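Local coordinates for haloacid dehalogenase domain protein hydrolase (Planctomyces limnophilus, PDB 4OVY) that probably acts as a metal-dependent hydrolase of the haloacid dehalogenase superfamily, perhaps a phosphatase, and holds a calcium ion in the crystal, at residues Cys49-Leu57 / Glu265-Gly275; Val183-Lys191 / Val202-Asp211. All blocks are in the same frame, centred on the assembly; numbering follows the deposited sequence.

Contact 1 of 2, residues Cys49-Leu57 / Glu265-Gly275; sequences CEQPMYVQL and EFAYDRQSPFG
Beside the calcium site of this HAD-type hydrolase, Glu-50 meets Tyr-268 and Gly-275 where the loop entering helix 55-67 packs on the segment 265-275. Glu-50 OE2 accepts the hydroxyl of Tyr-268 on its anti lone pair, with OH to OE2 at 2.6 Å. The same oxygen takes a weak hydrogen bond from Asn-234, a residue of the calcium site; Glu-50 has been seen as a calcium ligand too, though it does not bind the ion in this model. A CB added to Gly-275 would fall about 1.9 Å from Glu-50 OE2, so the close approach depends on the missing side chain. A water ties the hydroxyl of Tyr-268 to Glu-50 N and to Glu-265 OE1, which is also bonded to Tyr-140.

Gln-51 bridges two rings. Its CB sits 3.4 Å from the centroid of the Phe-266 ring, over the face, a CH-pi contact. The bend at chi2 (-66°) then carries NE2 over the centre of the Tyr-268 ring, 3.3 Å above its plane.

At the helix start, Phe-274 presents its edge to the face of Tyr-54 in a T-shaped stack, planes 85° apart and centroids 5.0 Å apart. Met-53 CA, of a selenomethionine, lies over one face of Phe-274, and Leu-57 CD2 comes within 3.7 Å of Phe-274 CE1. Tyr-54 OH accepts Gly-275 N at 3.1 Å in a nearly straight bond (164°). A leucine in place of Tyr-54 would probably leave Gly-275 N without its hydroxyl acceptor and Phe-274 without the ring face it abuts.

Tyr-268 probably helps fix the carboxylate of Glu-50, which would make it a second-shell residue when Glu-50 binds calcium, whereas Tyr-54 joins the helix start to 265-275 through both ring and hydroxyl.

Contact 2 of 2, residues Val183-Lys191 / Val202-Asp211; sequences VIGSSVKLK and VRLAELNFID. With EDO (1,2-ethanediol), chain D; EDO (1,2-ethanediol), chain I.
The Lys-189 side chain extends across the returning chain past Leu-204, Glu-206 and Asn-208. Its CB packs on Leu-204 CD1 at 3.9 Å, and CG passes beside the carbonyl oxygen of Leu-207 and the CB of Asn-208. CD and CE cross the Glu-206 carboxylate at a slant, Lys-189 CE coming 3.2 Å from Glu-206 OE2. A turn at chi4 (-63°) then swings NZ toward Asn-208, leaving it 4.5 Å from Glu-206 OE2, beyond a salt bridge; a water bridges NZ, weakly, to Asn-208 OD1.

The other end of the Asn-208 amide donates from ND2 to Ser-187 OG at 2.9 Å, close to the amide plane, and also to an ethanediol. Val-188 CG2 sits over the centre of one face of the Arg-203 guanidinium, which makes a cation-pi contact with Phe-115. Val-188 O is bonded to Gln-222 of the second subunit.

Ser-187 O accepts both Asn-208 N (2.9 Å) and Phe-209 N (3.2 Å) from one face of its plane, while Lys-191 and Val-202 form a regular hydrogen-bonded pair. This is an antiparallel beta hairpin whose returning chain turns a corner and re-pairs through a classic beta bulge.

How the contacts relate
From the N terminus, strand 38-41 leads to the metal-binding Asp-42 and Asp-44, and the chain then enters the 49-57 side of contact 1. That loop stays open through the helices that follow, strand 156-161 and the later strands, until 265-275 closes it 208 residues on. Contact 2 is nested inside it, a local closure spanning only ten intervening residues. Both reach the same mixed sheet on different sides of strand 38-41: strand 183-195 joins through 156-161, whereas 267-268 joins through 253-260 and 230-233. Their centres lie about 24 Å apart and their nearest atoms about 7 Å, so they do not touch.

Contact 1 of 2, residues Cys49-Leu57 / Glu265-Gly275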
loop_
_atom_site.group_PDB
_atom_site.type_symbol
_atom_site.label_atom_id
_atom_site.label_comp_id
_atom_site.label_asym_id
_atom_site.label_seq_id
_atom_site.Cartn_x
_atom_site.Cartn_y
_atom_site.Cartn_z
ATOM N N CYS A 49 18.936 12.692 -8.863
ATOM C CA CYS A 49 19.044 14.114 -9.143
ATOM C C CYS A 49 17.695 14.764 -9.490
ATOM O O CYS A 49 16.895 14.177 -10.211
ATOM C CB CYS A 49 20.026 14.288 -10.293
ATOM S SG CYS A 49 20.446 15.989 -10.648
ATOM N N GLU A 50 17.472 15.982 -8.989
ATOM C CA GLU A 50 16.228 16.742 -9.229
ATOM C C GLU A 50 16.492 18.143 -9.806
ATOM O O GLU A 50 15.618 19.008 -9.761
ATOM C CB GLU A 50 15.415 16.869 -7.935
ATOM C CG GLU A 50 16.125 17.674 -6.862
ATOM C CD GLU A 50 15.377 17.760 -5.555
ATOM O OE1 GLU A 50 14.173 17.423 -5.507
ATOM O OE2 GLU A 50 16.014 18.175 -4.564
ATOM N N GLN A 51 17.699 18.365 -10.320
ATOM C CA GLN A 51 18.053 19.593 -11.017
ATOM C C GLN A 51 18.373 19.227 -12.465
ATOM O O GLN A 51 18.924 18.157 -12.714
ATOM C CB GLN A 51 19.266 20.257 -10.359
ATOM C CG GLN A 51 19.065 20.678 -8.910
ATOM C CD GLN A 51 18.035 21.785 -8.724
ATOM O OE1 GLN A 51 17.702 22.510 -9.657
ATOM N NE2 GLN A 51 17.534 21.924 -7.502
ATOM N N PRO A 52 18.028 20.105 -13.429
ATOM C CA PRO A 52 17.425 21.440 -13.292
ATOM C C PRO A 52 15.941 21.434 -12.952
ATOM O O PRO A 52 15.369 22.505 -12.718
ATOM C CB PRO A 52 17.645 22.062 -14.677
ATOM C CG PRO A 52 17.649 20.896 -15.602
ATOM C CD PRO A 52 18.273 19.761 -14.840
HETATM N N MSE A 53 15.318 20.256 -12.937
HETATM C CA MSE A 53 13.918 20.117 -12.498
HETATM C C MSE A 53 13.626 18.694 -12.107
HETATM O O MSE A 53 14.388 17.777 -12.432
HETATM C CB MSE A 53 12.940 20.540 -13.608
HETATM C CG MSE A 53 13.054 19.666 -14.851
HETATM SE SE MSE A 53 11.897 20.330 -16.296
HETATM C CE MSE A 53 13.192 21.647 -16.977
ATOM N N TYR A 54 12.505 18.486 -11.422
ATOM C CA TYR A 54 12.053 17.134 -11.103
ATOM C C TYR A 54 11.990 16.363 -12.411
ATOM O O TYR A 54 11.527 16.899 -13.429
ATOM C CB TYR A 54 10.677 17.149 -10.416
ATOM C CG TYR A 54 10.604 17.994 -9.152
ATOM C CD1 TYR A 54 11.565 17.869 -8.149
ATOM C CD2 TYR A 54 9.564 18.904 -8.949
ATOM C CE1 TYR A 54 11.501 18.628 -6.994
ATOM C CE2 TYR A 54 9.491 19.664 -7.789
ATOM C CZ TYR A 54 10.466 19.524 -6.813
ATOM O OH TYR A 54 10.421 20.278 -5.653
ATOM N N VAL A 55 12.467 15.119 -12.407
ATOM C CA VAL A 55 12.514 14.344 -13.641
ATOM C C VAL A 55 11.115 14.160 -14.236
ATOM O O VAL A 55 10.955 14.194 -15.455
ATOM C CB VAL A 55 13.195 12.970 -13.442
ATOM C CG1 VAL A 55 13.111 12.136 -14.714
ATOM C CG2 VAL A 55 14.656 13.162 -13.042
ATOM N N GLN A 56 10.104 13.970 -13.388
ATOM C CA GLN A 56 8.739 13.854 -13.888
ATOM C C GLN A 56 8.261 15.144 -14.562
ATOM O O GLN A 56 7.439 15.082 -15.470
ATOM C CB GLN A 56 7.758 13.419 -12.805
ATOM C CG GLN A 56 6.372 13.101 -13.350
ATOM C CD GLN A 56 5.408 12.632 -12.288
ATOM O OE1 GLN A 56 5.814 12.182 -11.223
ATOM N NE2 GLN A 56 4.122 12.722 -12.580
ATOM N N LEU A 57 8.764 16.296 -14.129
ATOM C CA LEU A 57 8.428 17.556 -14.808
ATOM C C LEU A 57 9.037 17.585 -16.213
ATOM O O LEU A 57 8.372 18.010 -17.171
ATOM C CB LEU A 57 8.841 18.773 -13.971
ATOM C CG LEU A 57 8.393 20.143 -14.498
ATOM C CD1 LEU A 57 6.891 20.191 -14.751
ATOM C CD2 LEU A 57 8.816 21.238 -13.529
ATOM N N GLU A 265 27.769 17.532 -8.526
ATOM C CA GLU A 265 26.312 17.434 -8.632
ATOM C C GLU A 265 25.756 18.853 -8.714
ATOM O O GLU A 265 26.134 19.593 -9.627
ATOM C CB GLU A 265 25.732 16.595 -7.471
ATOM C CG GLU A 265 24.385 15.919 -7.766
ATOM C CD GLU A 265 23.179 16.542 -7.062
ATOM O OE1 GLU A 265 22.035 16.141 -7.378
ATOM O OE2 GLU A 265 23.358 17.408 -6.180
ATOM N N PHE A 266 24.889 19.245 -7.783
ATOM C CA PHE A 266 24.367 20.606 -7.733
ATOM C C PHE A 266 24.411 21.098 -6.305
ATOM O O PHE A 266 24.251 20.307 -5.376
ATOM C CB PHE A 266 22.926 20.632 -8.214
ATOM C CG PHE A 266 22.772 20.298 -9.661
ATOM C CD1 PHE A 266 22.607 18.987 -10.067
ATOM C CD2 PHE A 266 22.791 21.302 -10.618
ATOM C CE1 PHE A 266 22.468 18.675 -11.413
ATOM C CE2 PHE A 266 22.653 21.000 -11.962
ATOM C CZ PHE A 266 22.490 19.683 -12.358
ATOM N N ALA A 267 24.634 22.400 -6.131
ATOM C CA ALA A 267 24.623 23.000 -4.803
ATOM C C ALA A 267 23.388 23.873 -4.693
ATOM O O ALA A 267 23.202 24.795 -5.489
ATOM C CB ALA A 267 25.881 23.810 -4.557
ATOM N N TYR A 268 22.532 23.557 -3.730
ATOM C CA TYR A 268 21.310 24.319 -3.492
ATOM C C TYR A 268 20.706 23.980 -2.141
ATOM O O TYR A 268 20.883 22.879 -1.648
ATOM C CB TYR A 268 20.268 24.041 -4.577
ATOM C CG TYR A 268 19.812 22.590 -4.692
ATOM C CD1 TYR A 268 20.509 21.688 -5.479
ATOM C CD2 TYR A 268 18.664 22.142 -4.032
ATOM C CE1 TYR A 268 20.094 20.372 -5.598
ATOM C CE2 TYR A 268 18.237 20.826 -4.140
ATOM C CZ TYR A 268 18.951 19.947 -4.933
ATOM O OH TYR A 268 18.535 18.650 -5.051
ATOM N N ASP A 269 19.995 24.929 -1.549
ATOM C CA ASP A 269 19.155 24.639 -0.397
ATOM C C ASP A 269 17.997 25.640 -0.266
ATOM O O ASP A 269 16.894 25.375 -0.766
ATOM C CB ASP A 269 19.956 24.463 0.922
ATOM C CG ASP A 269 21.073 25.488 1.120
ATOM O OD1 ASP A 269 20.885 26.701 0.876
ATOM O OD2 ASP A 269 22.154 25.071 1.587
ATOM N N ARG A 270 18.252 26.791 0.347
ATOM C CA ARG A 270 17.169 27.679 0.803
ATOM C C ARG A 270 16.477 28.456 -0.316
ATOM O O ARG A 270 15.329 28.878 -0.151
ATOM C CB ARG A 270 17.694 28.653 1.863
ATOM C CG ARG A 270 18.264 27.958 3.096
ATOM C CD ARG A 270 18.556 28.932 4.226
ATOM N NE ARG A 270 19.392 28.323 5.267
ATOM C CZ ARG A 270 18.943 27.638 6.319
ATOM N NH1 ARG A 270 19.804 27.134 7.191
ATOM N NH2 ARG A 270 17.645 27.458 6.522
ATOM N N GLN A 271 17.166 28.635 -1.442
ATOM C CA GLN A 271 16.672 29.458 -2.547
ATOM C C GLN A 271 16.181 28.646 -3.744
ATOM O O GLN A 271 15.773 29.218 -4.746
ATOM C CB GLN A 271 17.782 30.399 -3.038
ATOM C CG GLN A 271 18.478 31.211 -1.956
ATOM C CD GLN A 271 17.629 32.354 -1.450
ATOM O OE1 GLN A 271 16.524 32.151 -0.948
ATOM N NE2 GLN A 271 18.144 33.571 -1.580
ATOM N N SER A 272 16.214 27.323 -3.649
ATOM C CA SER A 272 15.969 26.485 -4.808
ATOM C C SER A 272 14.478 26.337 -5.065
ATOM O O SER A 272 13.724 26.048 -4.149
ATOM C CB SER A 272 16.573 25.099 -4.603
ATOM O OG SER A 272 16.472 24.343 -5.793
ATOM N N PRO A 273 14.046 26.533 -6.316
ATOM C CA PRO A 273 12.653 26.225 -6.624
ATOM C C PRO A 273 12.352 24.720 -6.557
ATOM O O PRO A 273 11.221 24.340 -6.289
ATOM C CB PRO A 273 12.470 26.759 -8.046
ATOM C CG PRO A 273 13.832 26.917 -8.613
ATOM C CD PRO A 273 14.772 27.111 -7.461
ATOM N N PHE A 274 13.359 23.881 -6.792
ATOM C CA PHE A 274 13.192 22.431 -6.738
ATOM C C PHE A 274 13.966 21.869 -5.551
ATOM O O PHE A 274 15.158 22.123 -5.415
ATOM C CB PHE A 274 13.673 21.804 -8.048
ATOM C CG PHE A 274 12.921 22.298 -9.256
ATOM C CD1 PHE A 274 11.639 21.835 -9.520
ATOM C CD2 PHE A 274 13.483 23.234 -10.116
ATOM C CE1 PHE A 274 10.928 22.290 -10.620
ATOM C CE2 PHE A 274 12.777 23.689 -11.223
ATOM C CZ PHE A 274 11.497 23.223 -11.470
ATOM N N GLY A 275 13.284 21.120 -4.688
ATOM C CA GLY A 275 13.926 20.533 -3.512
ATOM C C GLY A 275 14.400 21.557 -2.494
ATOM O O GLY A 275 15.459 21.388 -1.879
HETATM O O HOH W 1 19.502 17.260 -7.278
#

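Contact 2 of 2, residues Val183-Lys191 / Val202-Asp211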
loop_
_atom_site.group_PDB
_atom_site.type_symbol
_atom_site.label_atom_id
_atom_site.label_comp_id
_atom_site.label_asym_id
_atom_site.label_seq_id
_atom_site.Cartn_x
_atom_site.Cartn_y
_atom_site.Cartn_z
ATOM N N VAL A 183 6.444 1.329 -3.176
ATOM C CA VAL A 183 6.538 2.685 -3.695
ATOM C C VAL A 183 5.241 3.393 -3.315
ATOM O O VAL A 183 4.151 2.898 -3.599
ATOM C CB VAL A 183 6.717 2.713 -5.223
ATOM C CG1 VAL A 183 6.756 4.159 -5.724
ATOM C CG2 VAL A 183 7.982 1.965 -5.631
ATOM N N ILE A 184 5.374 4.526 -2.639
ATOM C CA ILE A 184 4.246 5.356 -2.251
ATOM C C ILE A 184 4.455 6.704 -2.915
ATOM O O ILE A 184 5.551 7.269 -2.868
ATOM C CB ILE A 184 4.172 5.512 -0.721
ATOM C CG1 ILE A 184 3.880 4.161 -0.070
ATOM C CG2 ILE A 184 3.107 6.518 -0.308
ATOM C CD1 ILE A 184 4.082 4.155 1.432
ATOM N N GLY A 185 3.410 7.209 -3.555
ATOM C CA GLY A 185 3.516 8.450 -4.295
ATOM C C GLY A 185 2.170 9.116 -4.490
ATOM O O GLY A 185 1.157 8.692 -3.926
ATOM N N SER A 186 2.165 10.167 -5.290
ATOM C CA SER A 186 0.913 10.826 -5.654
ATOM C C SER A 186 0.233 10.009 -6.751
ATOM O O SER A 186 0.894 9.293 -7.499
ATOM C CB SER A 186 1.173 12.251 -6.131
ATOM O OG SER A 186 1.721 13.042 -5.094
ATOM N N SER A 187 -1.085 10.121 -6.852
ATOM C CA SER A 187 -1.839 9.291 -7.787
ATOM C C SER A 187 -3.138 9.946 -8.271
ATOM O O SER A 187 -3.669 10.861 -7.637
ATOM C CB SER A 187 -2.153 7.932 -7.138
ATOM O OG SER A 187 -2.888 8.087 -5.927
ATOM N N VAL A 188 -3.610 9.473 -9.420
ATOM C CA VAL A 188 -4.968 9.749 -9.899
ATOM C C VAL A 188 -5.851 8.555 -9.582
ATOM O O VAL A 188 -5.350 7.460 -9.283
ATOM C CB VAL A 188 -5.020 10.008 -11.420
ATOM C CG1 VAL A 188 -4.136 11.190 -11.786
ATOM C CG2 VAL A 188 -4.633 8.762 -12.229
ATOM N N LYS A 189 -7.161 8.759 -9.655
ATOM C CA LYS A 189 -8.103 7.673 -9.459
ATOM C C LYS A 189 -8.112 6.738 -10.665
ATOM O O LYS A 189 -7.799 7.143 -11.789
ATOM C CB LYS A 189 -9.510 8.206 -9.193
ATOM C CG LYS A 189 -9.645 8.929 -7.862
ATOM C CD LYS A 189 -11.102 9.192 -7.531
ATOM C CE LYS A 189 -11.243 10.171 -6.378
ATOM N NZ LYS A 189 -10.663 9.622 -5.129
ATOM N N LEU A 190 -8.449 5.482 -10.398
ATOM C CA LEU A 190 -8.601 4.459 -11.425
ATOM C C LEU A 190 -10.027 3.938 -11.463
ATOM O O LEU A 190 -10.749 4.007 -10.476
ATOM C CB LEU A 190 -7.665 3.287 -11.142
ATOM C CG LEU A 190 -6.169 3.593 -11.168
ATOM C CD1 LEU A 190 -5.385 2.363 -10.727
ATOM C CD2 LEU A 190 -5.732 4.059 -12.553
ATOM N N LYS A 191 -10.411 3.394 -12.612
ATOM C CA LYS A 191 -11.707 2.743 -12.789
ATOM C C LYS A 191 -11.461 1.381 -13.441
ATOM O O LYS A 191 -10.661 1.281 -14.369
ATOM C CB LYS A 191 -12.597 3.614 -13.680
ATOM C CG LYS A 191 -13.914 2.983 -14.103
ATOM C CD LYS A 191 -14.685 3.857 -15.095
ATOM C CE LYS A 191 -13.953 4.015 -16.425
ATOM N NZ LYS A 191 -14.755 4.711 -17.479
ATOM N N VAL A 202 -8.299 1.891 -15.786
ATOM C CA VAL A 202 -8.260 3.089 -16.615
ATOM C C VAL A 202 -8.026 4.309 -15.732
ATOM O O VAL A 202 -8.668 4.463 -14.689
ATOM C CB VAL A 202 -9.590 3.254 -17.384
ATOM C CG1 VAL A 202 -9.602 4.544 -18.194
ATOM C CG2 VAL A 202 -9.810 2.055 -18.288
ATOM N N ARG A 203 -7.119 5.175 -16.167
ATOM C CA ARG A 203 -6.813 6.414 -15.459
ATOM C C ARG A 203 -7.929 7.452 -15.639
ATOM O O ARG A 203 -8.391 7.705 -16.754
ATOM C CB ARG A 203 -5.499 6.994 -15.966
ATOM C CG ARG A 203 -4.279 6.108 -15.742
ATOM C CD ARG A 203 -3.077 6.659 -16.487
ATOM N NE ARG A 203 -2.885 8.072 -16.184
ATOM C CZ ARG A 203 -2.137 8.559 -15.197
ATOM N NH1 ARG A 203 -1.442 7.758 -14.392
ATOM N NH2 ARG A 203 -2.074 9.878 -15.027
ATOM N N LEU A 204 -8.350 8.052 -14.533
ATOM C CA LEU A 204 -9.363 9.100 -14.544
ATOM C C LEU A 204 -8.731 10.488 -14.446
ATOM O O LEU A 204 -7.579 10.636 -14.029
ATOM C CB LEU A 204 -10.334 8.892 -13.388
ATOM C CG LEU A 204 -11.040 7.533 -13.337
ATOM C CD1 LEU A 204 -11.974 7.491 -12.138
ATOM C CD2 LEU A 204 -11.802 7.265 -14.630
ATOM N N ALA A 205 -9.493 11.501 -14.845
ATOM C CA ALA A 205 -9.066 12.892 -14.730
ATOM C C ALA A 205 -9.488 13.415 -13.365
ATOM O O ALA A 205 -10.183 14.422 -13.253
ATOM C CB ALA A 205 -9.683 13.729 -15.848
ATOM N N GLU A 206 -9.053 12.713 -12.325
ATOM C CA GLU A 206 -9.438 13.010 -10.961
ATOM C C GLU A 206 -8.267 12.646 -10.059
ATOM O O GLU A 206 -7.685 11.576 -10.221
ATOM C CB GLU A 206 -10.666 12.181 -10.602
ATOM C CG GLU A 206 -11.549 12.776 -9.533
ATOM C CD GLU A 206 -12.735 11.886 -9.208
ATOM O OE1 GLU A 206 -13.169 11.110 -10.093
ATOM O OE2 GLU A 206 -13.223 11.956 -8.059
ATOM N N LEU A 207 -7.918 13.538 -9.132
ATOM C CA LEU A 207 -6.837 13.280 -8.184
ATOM C C LEU A 207 -7.272 12.250 -7.154
ATOM O O LEU A 207 -8.398 12.277 -6.672
ATOM C CB LEU A 207 -6.428 14.556 -7.444
ATOM C CG LEU A 207 -5.684 15.639 -8.218
ATOM C CD1 LEU A 207 -5.404 16.812 -7.288
ATOM C CD2 LEU A 207 -4.395 15.092 -8.827
ATOM N N ASN A 208 -6.358 11.357 -6.804
ATOM C CA ASN A 208 -6.585 10.418 -5.721
ATOM C C ASN A 208 -5.867 10.876 -4.458
ATOM O O ASN A 208 -6.468 10.949 -3.387
ATOM C CB ASN A 208 -6.115 9.017 -6.126
ATOM C CG ASN A 208 -6.398 7.980 -5.060
ATOM O OD1 ASN A 208 -7.492 7.936 -4.515
ATOM N ND2 ASN A 208 -5.412 7.141 -4.756
ATOM N N PHE A 209 -4.582 11.185 -4.584
ATOM C CA PHE A 209 -3.766 11.509 -3.425
ATOM C C PHE A 209 -2.501 12.261 -3.807
ATOM O O PHE A 209 -1.871 11.944 -4.813
ATOM C CB PHE A 209 -3.407 10.224 -2.676
ATOM C CG PHE A 209 -2.751 10.457 -1.351
ATOM C CD1 PHE A 209 -3.497 10.899 -0.262
ATOM C CD2 PHE A 209 -1.387 10.234 -1.185
ATOM C CE1 PHE A 209 -2.890 11.115 0.965
ATOM C CE2 PHE A 209 -0.780 10.449 0.041
ATOM C CZ PHE A 209 -1.532 10.888 1.113
ATOM N N ILE A 210 -2.151 13.261 -2.990
ATOM C CA ILE A 210 -0.920 14.021 -3.122
ATOM C C ILE A 210 -0.041 13.707 -1.911
ATOM O O ILE A 210 -0.368 14.062 -0.774
ATOM C CB ILE A 210 -1.192 15.543 -3.199
ATOM C CG1 ILE A 210 -2.117 15.867 -4.377
ATOM C CG2 ILE A 210 0.111 16.325 -3.300
ATOM C CD1 ILE A 210 -1.642 15.358 -5.728
ATOM N N ASP A 211 1.082 13.048 -2.174
ATOM C CA ASP A 211 1.944 12.483 -1.138
ATOM C C ASP A 211 3.134 13.397 -0.825
ATOM O O ASP A 211 4.300 13.021 -1.025
ATOM C CB ASP A 211 2.445 11.114 -1.611
ATOM C CG ASP A 211 3.253 10.383 -0.553
ATOM O OD1 ASP A 211 2.775 10.297 0.596
ATOM O OD2 ASP A 211 4.355 9.877 -0.887
HETATM C C1 EDO D . -0.248 6.642 -1.991
HETATM O O1 EDO D . 0.726 5.855 -2.693
HETATM C C2 EDO D . -1.504 6.860 -2.839
HETATM O O2 EDO D . -1.200 7.514 -4.075
HETATM C C1 EDO I . -6.068 4.047 -3.440
HETATM O O1 EDO I . -4.921 4.804 -3.024
HETATM C C2 EDO I . -6.814 3.569 -2.217
HETATM O O2 EDO I . -7.013 4.682 -1.338
HETATM O O HOH W 2 -9.903 6.608 -4.097
#